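Long-range contacts in Exo-1,3/1,4-beta-glucanase (Pseudoalteromonas sp., PDB 3RRX), which hydrolyses beta-1,3- and beta-1,4-linked glucans in exo fashion as a family 3 glycoside hydrolase, probably with beta-glucosidase activity: residues A[146-151]-A[206-211]; A[539-544]-A[619-624]; A[422-427]-A[442-447]. The protein carries 1 engineered substitution. All blocks are in the same frame, centred on the assembly; numbering follows the deposited sequence.

In the fold
Along the chain the three contacts follow one another in the order 1, 3, 2, with none nested or crossing. Contact 1 closes the 54 residues between helix 136-151 and the loop leading into strand 211-217, within the N-terminal TIM-barrel part. Contact 3 spans only 14 residues, folding the loop 442-447 back onto the start of helix 426-430 in the family 3 C-terminal domain. Contact 2 comes last, bridging 74 residues so that the loop 619-624 meets the end of helix 538-542. Contacts 1 and 2 lie on opposite sides of the chain's centre, their centres about 47 Å apart; contact 3 lies about 28 Å from contact 1 and about 29 Å from contact 2, centre to centre.

Contact 1 (A[146-151]-A[206-211]); sequences TAKEVA and KGSNRI
Ala151 and Arg210 make the main van der Waals contact: the methyl CB of Ala151 lies above the centre of the guanidinium group, 3.6 Å from Arg210 CZ. Closer to the backbone, Arg210 CD packs 3.9 Å from Val150 CG1, the two side chains passing in opposite directions. Ala147 CB touches both Arg210 CG, at 3.9 Å, and Ser208 O, at 3.6 Å, and at the margin Lys148 CG meets Ser208 OG at 3.9 Å.

The polar interactions of the arginine are made with its own loop and with more distant residues. Bends at chi2 (-70°) and chi3 (84°) fold the chain back, allowing Arg210 NE to donate to Ser208 O at 2.9 Å from above the carbonyl plane. Arg210 NH1 adds a weak bond to Gly207 O and a salt bridge to Glu374, while NH2 donates to Ile155 O, so the buried charge has several partners.

The Ser208 end of the type II' turn Lys206-Asn209 thus rests against the last turns of helix 136-151. The turn feeds directly into strand 211-217, beside strand 157-162 in the parallel barrel sheet, and Arg210 touches both Ser158 of that neighbouring strand and Trp361 of helix 344-361.

Contact 2 (A[539-544]-A[619-624]); sequences KELNAS and PVLSEK
Asn542, in the last turn of helix 538-542, makes the largest contribution to the contact with the loop 619-624 and all three direct hydrogen bonds across it. Its CB lies 3.6 Å from Glu623 OE2. From CB the chain turns so that CG is anti to the carbonyl carbon (chi1 -74°), which directs the amide at the backbone of Leu621; Asn542 CG itself lies 3.5 Å from Leu621 N and close to Glu623 OE2. Atom OD1 of Asn542 accepts a nearly straight bond (167°) from Leu621 N at 2.8 Å, the donor tilted somewhat from the carbonyl plane. It also accepts from water 2 at 2.9 Å, a molecule that donates to Pro619 O as well. At the other branch, Asn542 ND2 donates to Leu621 O at 2.9 Å and to Glu623 OE2, also at 2.9 Å, with both acceptors close to the amide plane. Four hydrogen bonds therefore fix the rotation of this amide.

The Glu623 carboxylate is held in turn. Its plane is only 24° from that of the amide, and Glu623 OE2 meets Asn542 ND2 with its anti lone pair while accepting from water 1, which bridges to Lys539 O. The aliphatic part of Lys539 supports it, with CG 3.7 Å from Glu623 CD, although the ammonium group makes its salt bridge with Glu503. On the other flank Leu541 CD1 meets Leu621 CD1 at 3.7 Å, and both leucines also touch Leu603.

OD1 and ND2 of one amide thus pair with the N and O of a single residue, Leu621. This two-bond side-chain-to-backbone pairing fastens a surface loop, in which Ser622 forms an ST turn, to a helix end of the family 3 C-terminal alpha/beta domain.

Contact 3 (A[422-427]-A[442-447]); sequences GANAIN and NTNSDF
Asn444 uses both ends of its amide on the chain that enters helix 426-430. The chi1 of -73° sets CG beside the backbone N of Asn444, and from there the amide spans the gap: OD1 accepts from Ile426 N at 3.0 Å, nearly straight at 166°, while ND2 donates to Asn424 O at 2.8 Å. A second donor, water 4, reaches OD1 at 2.7 Å and accepts from Asn427 N at 2.9 Å. Two N-H groups of the first helical turn, just after the N-cap position Ala425, thus find acceptors in a side chain and a water. A leucine in place of Asn444 would probably leave Ile426 N and Asn424 O without these mates and water 4 less firmly placed.

Water 3 makes a second bridge, donating to Asn427 O at 2.7 Å and accepting from Asn442 ND2, which also donates to Ser434 O. Asn427 ND2 is satisfied by Gly439 O, and Asn424 OD1 is bonded to Ser452 OG.

Apolar contact completes the joint: Ile426 CG2 stands over one face of the Phe447 ring, 3.8 Å from its centroid and 23° off the normal, a CH-pi contact.

The loop 442-447, with its 3-10 turn, thereby covers the start of helix 426-430 ahead of helix 453-463. Asn424 touches Leu470 on edge strand 467-470, while Phe447 reaches Leu123 of the barrel domain.

Contact 1 (A[146-151]-A[206-211])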
# COMPACT_ATOMS: atom_id res chain seq x y z
N THR A 146 -5.71 10.83 0.21
CA THR A 146 -6.31 9.51 0.08
C THR A 146 -7.71 9.47 0.73
O THR A 146 -8.64 8.92 0.15
CB THR A 146 -5.40 8.41 0.70
OG1 THR A 146 -4.14 8.40 0.01
CG2 THR A 146 -6.04 7.04 0.59
N ALA A 147 -7.85 10.05 1.92
CA ALA A 147 -9.14 10.10 2.60
C ALA A 147 -10.21 10.76 1.73
O ALA A 147 -11.34 10.27 1.63
CB ALA A 147 -9.03 10.81 3.95
N LYS A 148 -9.86 11.87 1.08
CA LYS A 148 -10.81 12.53 0.20
C LYS A 148 -11.19 11.67 -1.01
O LYS A 148 -12.36 11.59 -1.38
CB LYS A 148 -10.26 13.87 -0.29
CG LYS A 148 -10.24 14.97 0.77
CD LYS A 148 -9.61 16.21 0.17
CE LYS A 148 -9.70 17.41 1.10
NZ LYS A 148 -9.23 18.63 0.38
N GLU A 149 -10.20 11.03 -1.63
CA GLU A 149 -10.49 10.24 -2.82
C GLU A 149 -11.37 9.05 -2.45
O GLU A 149 -12.27 8.67 -3.21
CB GLU A 149 -9.20 9.80 -3.53
CG GLU A 149 -8.29 10.98 -3.86
CD GLU A 149 -7.65 10.91 -5.24
OE1 GLU A 149 -7.86 9.92 -5.98
OE2 GLU A 149 -6.94 11.86 -5.58
N VAL A 150 -11.13 8.47 -1.27
CA VAL A 150 -11.96 7.37 -0.78
C VAL A 150 -13.38 7.87 -0.49
O VAL A 150 -14.37 7.24 -0.88
CB VAL A 150 -11.33 6.70 0.47
CG1 VAL A 150 -12.30 5.74 1.13
CG2 VAL A 150 -10.04 5.97 0.09
N ALA A 151 -13.48 9.01 0.17
CA ALA A 151 -14.79 9.58 0.51
C ALA A 151 -15.64 9.87 -0.74
O ALA A 151 -16.88 9.78 -0.72
CB ALA A 151 -14.62 10.84 1.34
N LYS A 206 -13.57 13.23 11.85
CA LYS A 206 -14.60 14.18 11.38
C LYS A 206 -14.53 14.47 9.88
O LYS A 206 -13.45 14.41 9.29
CB LYS A 206 -14.48 15.51 12.12
CG LYS A 206 -14.61 15.41 13.64
CD LYS A 206 -16.00 14.95 14.03
CE LYS A 206 -16.15 14.88 15.54
NZ LYS A 206 -17.47 14.32 15.94
N GLY A 207 -15.66 14.82 9.29
CA GLY A 207 -15.68 15.32 7.92
C GLY A 207 -15.22 14.31 6.88
O GLY A 207 -15.77 13.22 6.79
N SER A 208 -14.22 14.68 6.09
CA SER A 208 -13.71 13.78 5.06
C SER A 208 -12.78 12.70 5.61
O SER A 208 -12.39 11.79 4.88
CB SER A 208 -13.01 14.55 3.92
OG SER A 208 -11.82 15.17 4.37
N ASN A 209 -12.43 12.78 6.90
CA ASN A 209 -11.60 11.75 7.52
C ASN A 209 -12.27 10.38 7.48
O ASN A 209 -13.49 10.28 7.67
CB ASN A 209 -11.28 12.11 8.98
CG ASN A 209 -10.52 13.41 9.11
OD1 ASN A 209 -9.93 13.90 8.15
ND2 ASN A 209 -10.52 13.98 10.31
N ARG A 210 -11.47 9.33 7.27
CA ARG A 210 -11.99 7.96 7.20
C ARG A 210 -11.56 7.13 8.41
O ARG A 210 -10.64 7.51 9.14
CB ARG A 210 -11.46 7.23 5.95
CG ARG A 210 -11.58 8.00 4.63
CD ARG A 210 -13.03 8.13 4.13
NE ARG A 210 -13.70 9.26 4.76
CZ ARG A 210 -15.01 9.50 4.70
NH1 ARG A 210 -15.53 10.56 5.32
NH2 ARG A 210 -15.81 8.68 4.03
N ILE A 211 -12.23 6.00 8.62
CA ILE A 211 -11.73 4.98 9.54
C ILE A 211 -10.51 4.35 8.87
O ILE A 211 -10.56 4.06 7.68
CB ILE A 211 -12.82 3.91 9.80
CG1 ILE A 211 -14.01 4.53 10.55
CG2 ILE A 211 -12.26 2.74 10.61
CD1 ILE A 211 -15.28 3.68 10.54

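Contact 2 (A[539-544]-A[619-624])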
# COMPACT_ATOMS: atom_id res chain seq x y z
N LYS A 539 25.59 -5.61 -13.92
CA LYS A 539 25.75 -5.59 -15.38
C LYS A 539 25.10 -4.36 -15.99
O LYS A 539 25.69 -3.69 -16.85
CB LYS A 539 25.19 -6.86 -16.02
CG LYS A 539 25.88 -8.14 -15.57
CD LYS A 539 25.13 -9.37 -16.04
CE LYS A 539 25.78 -10.65 -15.52
NZ LYS A 539 24.93 -11.83 -15.88
N GLU A 540 23.87 -4.06 -15.58
CA GLU A 540 23.16 -2.92 -16.14
C GLU A 540 23.81 -1.62 -15.70
O GLU A 540 23.89 -0.66 -16.47
CB GLU A 540 21.66 -2.95 -15.75
CG GLU A 540 20.87 -4.09 -16.41
CD GLU A 540 21.07 -5.43 -15.72
OE1 GLU A 540 21.68 -5.46 -14.63
OE2 GLU A 540 20.61 -6.46 -16.26
N LEU A 541 24.27 -1.58 -14.44
CA LEU A 541 24.99 -0.40 -13.95
C LEU A 541 26.23 -0.13 -14.79
O LEU A 541 26.53 1.02 -15.13
CB LEU A 541 25.40 -0.60 -12.48
CG LEU A 541 24.33 -0.27 -11.43
CD1 LEU A 541 24.68 -0.93 -10.08
CD2 LEU A 541 24.18 1.23 -11.28
N ASN A 542 26.96 -1.19 -15.13
CA ASN A 542 28.18 -1.04 -15.94
C ASN A 542 27.86 -0.51 -17.34
O ASN A 542 28.69 0.16 -17.95
CB ASN A 542 28.91 -2.37 -16.06
CG ASN A 542 29.63 -2.76 -14.78
OD1 ASN A 542 29.84 -1.93 -13.89
ND2 ASN A 542 30.00 -4.03 -14.69
N ALA A 543 26.67 -0.81 -17.83
CA ALA A 543 26.26 -0.35 -19.16
C ALA A 543 25.59 1.03 -19.14
O ALA A 543 25.05 1.47 -20.15
CB ALA A 543 25.35 -1.38 -19.83
N SER A 544 25.63 1.70 -17.99
CA SER A 544 24.95 2.98 -17.81
C SER A 544 25.94 4.05 -17.37
O SER A 544 26.80 3.78 -16.52
CB SER A 544 23.86 2.87 -16.75
OG SER A 544 22.91 1.85 -17.03
N PRO A 619 32.86 3.10 -10.32
CA PRO A 619 33.70 2.35 -11.26
C PRO A 619 32.96 1.14 -11.83
O PRO A 619 31.88 0.78 -11.35
CB PRO A 619 34.86 1.88 -10.37
CG PRO A 619 34.25 1.76 -9.00
CD PRO A 619 33.22 2.86 -8.91
N VAL A 620 33.53 0.53 -12.85
CA VAL A 620 33.04 -0.75 -13.35
C VAL A 620 33.02 -1.79 -12.22
O VAL A 620 33.99 -1.93 -11.46
CB VAL A 620 33.88 -1.23 -14.56
CG1 VAL A 620 33.63 -2.71 -14.85
CG2 VAL A 620 33.57 -0.38 -15.80
N LEU A 621 31.91 -2.50 -12.12
CA LEU A 621 31.65 -3.42 -11.02
C LEU A 621 31.81 -4.86 -11.46
O LEU A 621 31.68 -5.16 -12.65
CB LEU A 621 30.20 -3.21 -10.52
CG LEU A 621 29.86 -1.82 -10.01
CD1 LEU A 621 28.34 -1.68 -9.80
CD2 LEU A 621 30.64 -1.50 -8.73
N SER A 622 32.07 -5.75 -10.52
CA SER A 622 32.16 -7.17 -10.85
C SER A 622 30.83 -7.68 -11.40
O SER A 622 29.76 -7.37 -10.85
CB SER A 622 32.57 -7.99 -9.62
OG SER A 622 32.35 -9.37 -9.87
N GLU A 623 30.90 -8.47 -12.47
CA GLU A 623 29.69 -9.06 -13.04
C GLU A 623 29.60 -10.56 -12.74
O GLU A 623 28.75 -11.26 -13.29
CB GLU A 623 29.60 -8.80 -14.55
CG GLU A 623 29.44 -7.32 -14.90
CD GLU A 623 29.30 -7.05 -16.39
OE1 GLU A 623 29.21 -8.00 -17.19
OE2 GLU A 623 29.28 -5.86 -16.76
N LYS A 624 30.49 -11.04 -11.88
CA LYS A 624 30.46 -12.45 -11.49
C LYS A 624 29.19 -12.78 -10.72
O LYS A 624 28.80 -12.06 -9.81
CB LYS A 624 31.68 -12.79 -10.64
CG LYS A 624 31.82 -14.28 -10.36
CD LYS A 624 33.09 -14.57 -9.57
CE LYS A 624 33.27 -16.06 -9.32
NZ LYS A 624 34.46 -16.35 -8.46
O HOH W 1 27.48 -4.66 -18.58
O HOH W 2 29.39 0.75 -12.85

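Contact 3 (A[422-427]-A[442-447])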
# COMPACT_ATOMS: atom_id res chain seq x y z
N GLY A 422 9.76 0.27 -20.42
CA GLY A 422 9.01 1.09 -19.48
C GLY A 422 8.85 2.54 -19.89
O GLY A 422 8.25 3.33 -19.16
N ALA A 423 9.37 2.90 -21.06
CA ALA A 423 9.41 4.31 -21.47
C ALA A 423 8.04 4.98 -21.51
O ALA A 423 7.89 6.13 -21.09
CB ALA A 423 10.10 4.46 -22.82
N ASN A 424 7.05 4.26 -22.02
CA ASN A 424 5.72 4.84 -22.21
C ASN A 424 4.65 3.89 -21.69
O ASN A 424 3.56 3.81 -22.24
CB ASN A 424 5.48 5.13 -23.70
CG ASN A 424 4.22 5.95 -23.94
OD1 ASN A 424 3.94 6.90 -23.21
ND2 ASN A 424 3.47 5.58 -24.97
N ALA A 425 4.98 3.17 -20.62
CA ALA A 425 4.11 2.13 -20.08
C ALA A 425 3.71 2.46 -18.65
O ALA A 425 4.43 2.15 -17.70
CB ALA A 425 4.79 0.78 -20.14
N ILE A 426 2.55 3.08 -18.49
CA ILE A 426 2.11 3.50 -17.17
C ILE A 426 1.93 2.30 -16.26
O ILE A 426 2.17 2.38 -15.05
CB ILE A 426 0.86 4.40 -17.24
CG1 ILE A 426 1.19 5.68 -18.01
CG2 ILE A 426 0.34 4.73 -15.83
CD1 ILE A 426 -0.03 6.54 -18.38
N ASN A 427 1.56 1.15 -16.83
CA ASN A 427 1.35 -0.02 -15.98
C ASN A 427 2.62 -0.47 -15.26
O ASN A 427 2.56 -0.94 -14.12
CB ASN A 427 0.67 -1.17 -16.75
CG ASN A 427 1.63 -1.96 -17.63
OD1 ASN A 427 2.49 -1.40 -18.31
ND2 ASN A 427 1.47 -3.28 -17.61
N ASN A 442 -3.12 -3.99 -17.50
CA ASN A 442 -3.35 -2.56 -17.63
C ASN A 442 -2.71 -1.99 -18.89
O ASN A 442 -1.61 -2.38 -19.25
CB ASN A 442 -2.79 -1.81 -16.41
CG ASN A 442 -3.58 -2.08 -15.13
OD1 ASN A 442 -4.79 -2.29 -15.16
ND2 ASN A 442 -2.87 -2.06 -14.00
N THR A 443 -3.39 -1.06 -19.55
CA THR A 443 -2.79 -0.29 -20.64
C THR A 443 -2.89 1.18 -20.28
O THR A 443 -3.57 1.53 -19.30
CB THR A 443 -3.48 -0.55 -22.00
OG1 THR A 443 -4.85 -0.15 -21.94
CG2 THR A 443 -3.40 -2.02 -22.37
N ASN A 444 -2.24 2.06 -21.04
CA ASN A 444 -2.26 3.49 -20.71
C ASN A 444 -3.66 4.11 -20.56
O ASN A 444 -3.85 5.06 -19.79
CB ASN A 444 -1.42 4.31 -21.70
CG ASN A 444 0.08 4.10 -21.49
OD1 ASN A 444 0.49 3.33 -20.63
ND2 ASN A 444 0.89 4.78 -22.29
N SER A 445 -4.64 3.58 -21.29
CA SER A 445 -6.01 4.11 -21.22
C SER A 445 -6.73 3.75 -19.91
O SER A 445 -7.79 4.29 -19.61
CB SER A 445 -6.83 3.60 -22.40
OG SER A 445 -6.94 2.18 -22.37
N ASP A 446 -6.16 2.83 -19.14
CA ASP A 446 -6.73 2.51 -17.84
C ASP A 446 -6.35 3.57 -16.81
O ASP A 446 -6.75 3.48 -15.64
CB ASP A 446 -6.27 1.12 -17.38
CG ASP A 446 -6.80 0.02 -18.26
OD1 ASP A 446 -7.95 0.13 -18.72
OD2 ASP A 446 -6.06 -0.96 -18.52
N PHE A 447 -5.56 4.55 -17.24
CA PHE A 447 -5.07 5.58 -16.33
C PHE A 447 -5.32 6.97 -16.90
O PHE A 447 -4.39 7.67 -17.29
CB PHE A 447 -3.57 5.41 -16.06
CG PHE A 447 -3.17 4.02 -15.64
CD1 PHE A 447 -3.27 3.63 -14.31
CD2 PHE A 447 -2.68 3.12 -16.57
CE1 PHE A 447 -2.89 2.35 -13.91
CE2 PHE A 447 -2.29 1.84 -16.18
CZ PHE A 447 -2.39 1.45 -14.85
O HOH W 3 0.05 -1.38 -13.18
O HOH W 4 0.34 0.84 -19.48